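Long-range contacts in esterase (Uncultured bacterium, PDB 5EGN), which degrades N-acyl homoserine lactones, the signals of bacterial quorum sensing, probably by opening their lactone ring with a serine-hydrolase mechanism: residues V4-V9 / A72-A77; S29-I34 / H56-K61. The protein carries 2 engineered substitutions. One frame throughout, in Å; residues are numbered along the deposited sequence.

In the fold
Both contacts belong to one alpha/beta hydrolase domain, and their centres lie 14 Å apart. Interaction 1 is a surface contact about 17 Å from the chain centre, whereas interaction 2 is buried at about 11 Å. In sequence, 29-34 and 56-61 both fall between V9 and A72. The two contacts meet where V9 CG1 packs 3.6 Å from D60 CB, putting the first hairpin against the end of the 56-61 loop. R54 joins them from just before that loop, its side chain serving interaction 1 and its carbonyl interaction 2. Interaction 2 is nearer the probable active site: the side chain of T30 lies near, though not in contact with, the predicted nucleophile elbow of G91, S93 and G95.

Interaction 1: V4-V9 / A72-A77; sequences VENDGV and ADDVVA
N6 and V4, on the same face of an edge strand, reach A77, D73 and D74 on one flank of a helix. The side chain of N6 is the longer bridge: its CB sits 3.5 Å from D74 OD1, and its CG 4.0 Å from the methyl CB of A77. With CG anti to the backbone N (chi1 -154°), the amide extends across to the helix and ends beside D73, its plane 82° from that carboxylate. V4 uses one branch, CG1, which lies 3.6 Å from A77 O and 4.2 Å from A77 CB. Alanine suits a place where the strand comes this close, since a single methyl leaves the asparagine room. The arrangement is sheet-on-helix packing in an alpha/beta hydrolase fold: strand 3-6 is the outermost of the sheet at this end, and residues 72-77 of helix 68-81 run at 139° to strand residues 4-6, nearer antiparallel than parallel, with V78 and A81 extending the cover over V4. D74 is turned otherwise. Its carboxylate forms a salt bridge with R54, which would offset its charge and hold OD1 beside N6. N6 is itself positioned by the type I' turn N6-V9, closed by N6 N to V9 O at 2.9 Å and V9 N to N6 O at 3.0 Å. Glycine fits at G8, where phi is positive and a CB would press on the preceding carbonyl.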
loop_
_atom_site.group_PDB
_atom_site.type_symbol
_atom_site.label_atom_id
_atom_site.label_comp_id
_atom_site.label_asym_id
_atom_site.label_seq_id
_atom_site.Cartn_x
_atom_site.Cartn_y
_atom_site.Cartn_z
ATOM N N VAL A 4 -13.278 -13.720 0.165
ATOM C CA VAL A 4 -14.453 -14.389 0.707
ATOM C C VAL A 4 -15.600 -14.143 -0.255
ATOM O O VAL A 4 -15.606 -13.146 -0.959
ATOM C CB VAL A 4 -14.859 -13.886 2.109
ATOM C CG1 VAL A 4 -15.524 -15.010 2.887
ATOM C CG2 VAL A 4 -13.669 -13.357 2.870
ATOM N N GLU A 5 -16.571 -15.043 -0.298
ATOM C CA GLU A 5 -17.740 -14.802 -1.132
ATOM C C GLU A 5 -18.954 -14.478 -0.274
ATOM O O GLU A 5 -19.321 -15.253 0.607
ATOM C CB GLU A 5 -18.020 -16.006 -2.039
ATOM C CG GLU A 5 -19.024 -15.697 -3.132
ATOM C CD GLU A 5 -19.101 -16.788 -4.177
ATOM O OE1 GLU A 5 -20.053 -17.594 -4.129
ATOM O OE2 GLU A 5 -18.213 -16.837 -5.054
ATOM N N ASN A 6 -19.560 -13.325 -0.527
ATOM C CA ASN A 6 -20.788 -12.966 0.158
ATOM C C ASN A 6 -21.907 -12.811 -0.861
ATOM O O ASN A 6 -21.962 -11.823 -1.597
ATOM C CB ASN A 6 -20.606 -11.686 0.977
ATOM C CG ASN A 6 -21.567 -11.598 2.149
ATOM O OD1 ASN A 6 -21.157 -11.365 3.284
ATOM N ND2 ASN A 6 -22.853 -11.788 1.879
ATOM N N ASP A 7 -22.771 -13.822 -0.907
ATOM C CA ASP A 7 -23.948 -13.833 -1.768
ATOM C C ASP A 7 -23.561 -13.656 -3.236
ATOM O O ASP A 7 -24.290 -13.035 -4.015
ATOM C CB ASP A 7 -24.927 -12.744 -1.336
ATOM C CG ASP A 7 -26.379 -13.113 -1.607
ATOM O OD1 ASP A 7 -26.643 -13.890 -2.547
ATOM O OD2 ASP A 7 -27.263 -12.621 -0.871
ATOM N N GLY A 8 -22.413 -14.217 -3.606
ATOM C CA GLY A 8 -21.933 -14.169 -4.975
ATOM C C GLY A 8 -20.962 -13.038 -5.252
ATOM O O GLY A 8 -20.446 -12.928 -6.363
ATOM N N VAL A 9 -20.711 -12.193 -4.254
ATOM C CA VAL A 9 -19.781 -11.078 -4.437
ATOM C C VAL A 9 -18.458 -11.326 -3.711
ATOM O O VAL A 9 -18.435 -11.480 -2.486
ATOM C CB VAL A 9 -20.389 -9.751 -3.944
ATOM C CG1 VAL A 9 -19.406 -8.606 -4.147
ATOM C CG2 VAL A 9 -21.696 -9.468 -4.665
ATOM N N ALA A 72 -21.163 -3.981 5.662
ATOM C CA ALA A 72 -20.985 -4.582 6.976
ATOM C C ALA A 72 -21.077 -6.101 6.896
ATOM O O ALA A 72 -20.324 -6.809 7.563
ATOM C CB ALA A 72 -22.012 -4.035 7.953
ATOM N N ASP A 73 -21.995 -6.598 6.072
ATOM C CA ASP A 73 -22.141 -8.039 5.894
ATOM C C ASP A 73 -20.916 -8.623 5.192
ATOM O O ASP A 73 -20.501 -9.740 5.496
ATOM C CB ASP A 73 -23.416 -8.369 5.115
ATOM C CG ASP A 73 -23.765 -9.851 5.164
ATOM O OD1 ASP A 73 -23.143 -10.588 5.958
ATOM O OD2 ASP A 73 -24.671 -10.279 4.414
ATOM N N ASP A 74 -20.339 -7.869 4.256
ATOM C CA ASP A 74 -19.079 -8.285 3.634
ATOM C C ASP A 74 -17.989 -8.445 4.698
ATOM O O ASP A 74 -17.265 -9.456 4.729
ATOM C CB ASP A 74 -18.640 -7.279 2.564
ATOM C CG ASP A 74 -19.587 -7.233 1.376
ATOM O OD1 ASP A 74 -20.318 -8.220 1.156
ATOM O OD2 ASP A 74 -19.589 -6.213 0.654
ATOM N N VAL A 75 -17.885 -7.447 5.574
ATOM C CA VAL A 75 -16.940 -7.511 6.689
ATOM C C VAL A 75 -17.180 -8.746 7.563
ATOM O O VAL A 75 -16.232 -9.446 7.933
ATOM C CB VAL A 75 -17.015 -6.249 7.576
ATOM C CG1 VAL A 75 -16.029 -6.356 8.731
ATOM C CG2 VAL A 75 -16.740 -5.002 6.754
ATOM N N VAL A 76 -18.444 -9.015 7.882
ATOM C CA VAL A 76 -18.793 -10.171 8.706
ATOM C C VAL A 76 -18.409 -11.473 8.005
ATOM O O VAL A 76 -17.992 -12.431 8.651
ATOM C CB VAL A 76 -20.300 -10.196 9.057
ATOM C CG1 VAL A 76 -20.652 -11.451 9.845
ATOM C CG2 VAL A 76 -20.679 -8.963 9.854
ATOM N N ALA A 77 -18.542 -11.501 6.681
ATOM C CA ALA A 77 -18.111 -12.655 5.896
ATOM C C ALA A 77 -16.614 -12.876 6.063
ATOM O O ALA A 77 -16.161 -14.002 6.305
ATOM C CB ALA A 77 -18.458 -12.468 4.431
#

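Interaction 2: S29-I34 / H56-K61; sequences STNGGI and HGRSDK
The imidazole of H56 meets the backbone of S29 and T30 with its edge, not its face. S29 N lies in the ring plane 3.1 Å from H56 NE2, and T30 O is near that plane, 3.3 Å from H56 CD2. The ring's rotation is fixed from behind, because ND1 is hydrogen-bonded to the carbonyl of R54, while H26 packs edge-to-face against it. Cutting this side chain back to the methyl of an alanine would remove the ring edge from the S29-T30 backbone and is likely to leave the R54 carbonyl without its mate. Farther along, N31 CB rests 4.0 Å from G57 CA. G57 has a positive phi in the type II' turn H56-S59, and any CB would run into N31, so glycine suits both the turn and the packing. N31 folds back on its own chain: with chi1 at 57°, its OD1 accepts from G33 N at 2.9 Å (N-H...O 151°), an Asx turn that starts the 3-10 segment, while ND2 bonds to N174. R58 bends at chi3 to bring NH2 obliquely to 4.1 Å from G33 N, and its NH1 forms a salt bridge to D14 of the second subunit. The 56-61 loop is braced by K61, whose NZ donates to G57 O at 2.7 Å and, nearly along the C=O direction, to S59 O at 2.9 Å. The sequence fits the family's D-x-R-G-x-G-x-S loop after strand 47-51; the loop after strand 21-25, which holds 29-34, commonly supplies an oxyanion-hole N-H in this family. The leading aspartate, D52, accepts from G32 N and R58 N with its two carboxylate oxygens, so one side chain gripping a backbone N-H from each loop probably does much to set their spacing.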
loop_
_atom_site.group_PDB
_atom_site.type_symbol
_atom_site.label_atom_id
_atom_site.label_comp_id
_atom_site.label_asym_id
_atom_site.label_seq_id
_atom_site.Cartn_x
_atom_site.Cartn_y
_atom_site.Cartn_z
ATOM N N SER A 29 -13.832 5.286 -2.486
ATOM C CA SER A 29 -13.088 5.415 -3.749
ATOM C C SER A 29 -11.640 4.925 -3.669
ATOM O O SER A 29 -10.941 4.894 -4.682
ATOM C CB SER A 29 -13.099 6.864 -4.248
ATOM O OG SER A 29 -12.071 7.616 -3.630
ATOM N N THR A 30 -11.191 4.541 -2.479
ATOM C CA THR A 30 -9.834 4.030 -2.316
ATOM C C THR A 30 -9.843 2.514 -2.176
ATOM O O THR A 30 -10.779 1.847 -2.618
ATOM C CB THR A 30 -9.138 4.639 -1.085
ATOM O OG1 THR A 30 -9.731 4.117 0.111
ATOM C CG2 THR A 30 -9.269 6.153 -1.091
ATOM N N ASN A 31 -8.791 1.975 -1.568
ATOM C CA ASN A 31 -8.735 0.558 -1.229
ATOM C C ASN A 31 -7.828 0.305 -0.031
ATOM O O ASN A 31 -7.377 1.244 0.625
ATOM C CB ASN A 31 -8.266 -0.276 -2.423
ATOM C CG ASN A 31 -6.917 0.164 -2.953
ATOM O OD1 ASN A 31 -5.878 -0.107 -2.351
ATOM N ND2 ASN A 31 -6.925 0.831 -4.099
ATOM N N GLY A 32 -7.559 -0.968 0.241
ATOM C CA GLY A 32 -6.812 -1.370 1.420
ATOM C C GLY A 32 -5.379 -0.872 1.483
ATOM O O GLY A 32 -4.805 -0.741 2.571
ATOM N N GLY A 33 -4.807 -0.582 0.319
ATOM C CA GLY A 33 -3.441 -0.099 0.231
ATOM C C GLY A 33 -3.181 1.079 1.152
ATOM O O GLY A 33 -2.114 1.185 1.748
ATOM N N ILE A 34 -4.179 1.950 1.289
ATOM C CA ILE A 34 -4.090 3.140 2.142
ATOM C C ILE A 34 -3.611 2.847 3.573
ATOM O O ILE A 34 -3.153 3.752 4.270
ATOM C CB ILE A 34 -5.460 3.871 2.216
ATOM C CG1 ILE A 34 -5.287 5.336 2.633
ATOM C CG2 ILE A 34 -6.416 3.146 3.157
ATOM C CD1 ILE A 34 -6.566 6.142 2.585
ATOM N N HIS A 56 -14.636 -1.615 -4.875
ATOM C CA HIS A 56 -13.335 -0.984 -4.690
ATOM C C HIS A 56 -12.187 -1.962 -4.891
ATOM O O HIS A 56 -12.279 -3.131 -4.516
ATOM C CB HIS A 56 -13.231 -0.364 -3.294
ATOM C CG HIS A 56 -14.223 0.726 -3.039
ATOM N ND1 HIS A 56 -15.542 0.475 -2.730
ATOM C CD2 HIS A 56 -14.088 2.074 -3.047
ATOM C CE1 HIS A 56 -16.178 1.620 -2.557
ATOM N NE2 HIS A 56 -15.318 2.606 -2.744
ATOM N N GLY A 57 -11.108 -1.463 -5.486
ATOM C CA GLY A 57 -9.859 -2.195 -5.599
ATOM C C GLY A 57 -9.937 -3.578 -6.211
ATOM O O GLY A 57 -10.238 -3.734 -7.395
ATOM N N ARG A 58 -9.664 -4.587 -5.392
ATOM C CA ARG A 58 -9.525 -5.956 -5.869
ATOM C C ARG A 58 -10.786 -6.786 -5.654
ATOM O O ARG A 58 -10.854 -7.944 -6.065
ATOM C CB ARG A 58 -8.340 -6.621 -5.172
ATOM C CG ARG A 58 -7.039 -5.867 -5.346
ATOM C CD ARG A 58 -6.001 -6.346 -4.354
ATOM N NE ARG A 58 -6.051 -5.607 -3.098
ATOM C CZ ARG A 58 -5.017 -4.956 -2.579
ATOM N NH1 ARG A 58 -3.852 -4.958 -3.210
ATOM N NH2 ARG A 58 -5.143 -4.307 -1.431
ATOM N N SER A 59 -11.778 -6.191 -5.003
ATOM C CA SER A 59 -13.044 -6.872 -4.759
ATOM C C SER A 59 -13.957 -6.772 -5.971
ATOM O O SER A 59 -13.731 -5.953 -6.863
ATOM C CB SER A 59 -13.741 -6.294 -3.526
ATOM O OG SER A 59 -13.036 -6.619 -2.342
ATOM N N ASP A 60 -14.985 -7.616 -5.999
ATOM C CA ASP A 60 -15.988 -7.558 -7.053
ATOM C C ASP A 60 -16.688 -6.209 -7.043
ATOM O O ASP A 60 -16.786 -5.557 -6.003
ATOM C CB ASP A 60 -17.015 -8.681 -6.898
ATOM C CG ASP A 60 -16.573 -9.968 -7.558
ATOM O OD1 ASP A 60 -15.513 -9.969 -8.216
ATOM O OD2 ASP A 60 -17.299 -10.976 -7.434
ATOM N N LYS A 61 -17.168 -5.791 -8.207
ATOM C CA LYS A 61 -17.826 -4.501 -8.332
ATOM C C LYS A 61 -19.176 -4.646 -9.026
ATOM O O LYS A 61 -19.320 -4.281 -10.194
ATOM C CB LYS A 61 -16.925 -3.527 -9.093
ATOM C CG LYS A 61 -15.504 -3.493 -8.554
ATOM C CD LYS A 61 -14.579 -2.645 -9.392
ATOM C CE LYS A 61 -13.194 -2.602 -8.777
ATOM N NZ LYS A 61 -12.617 -3.970 -8.651
#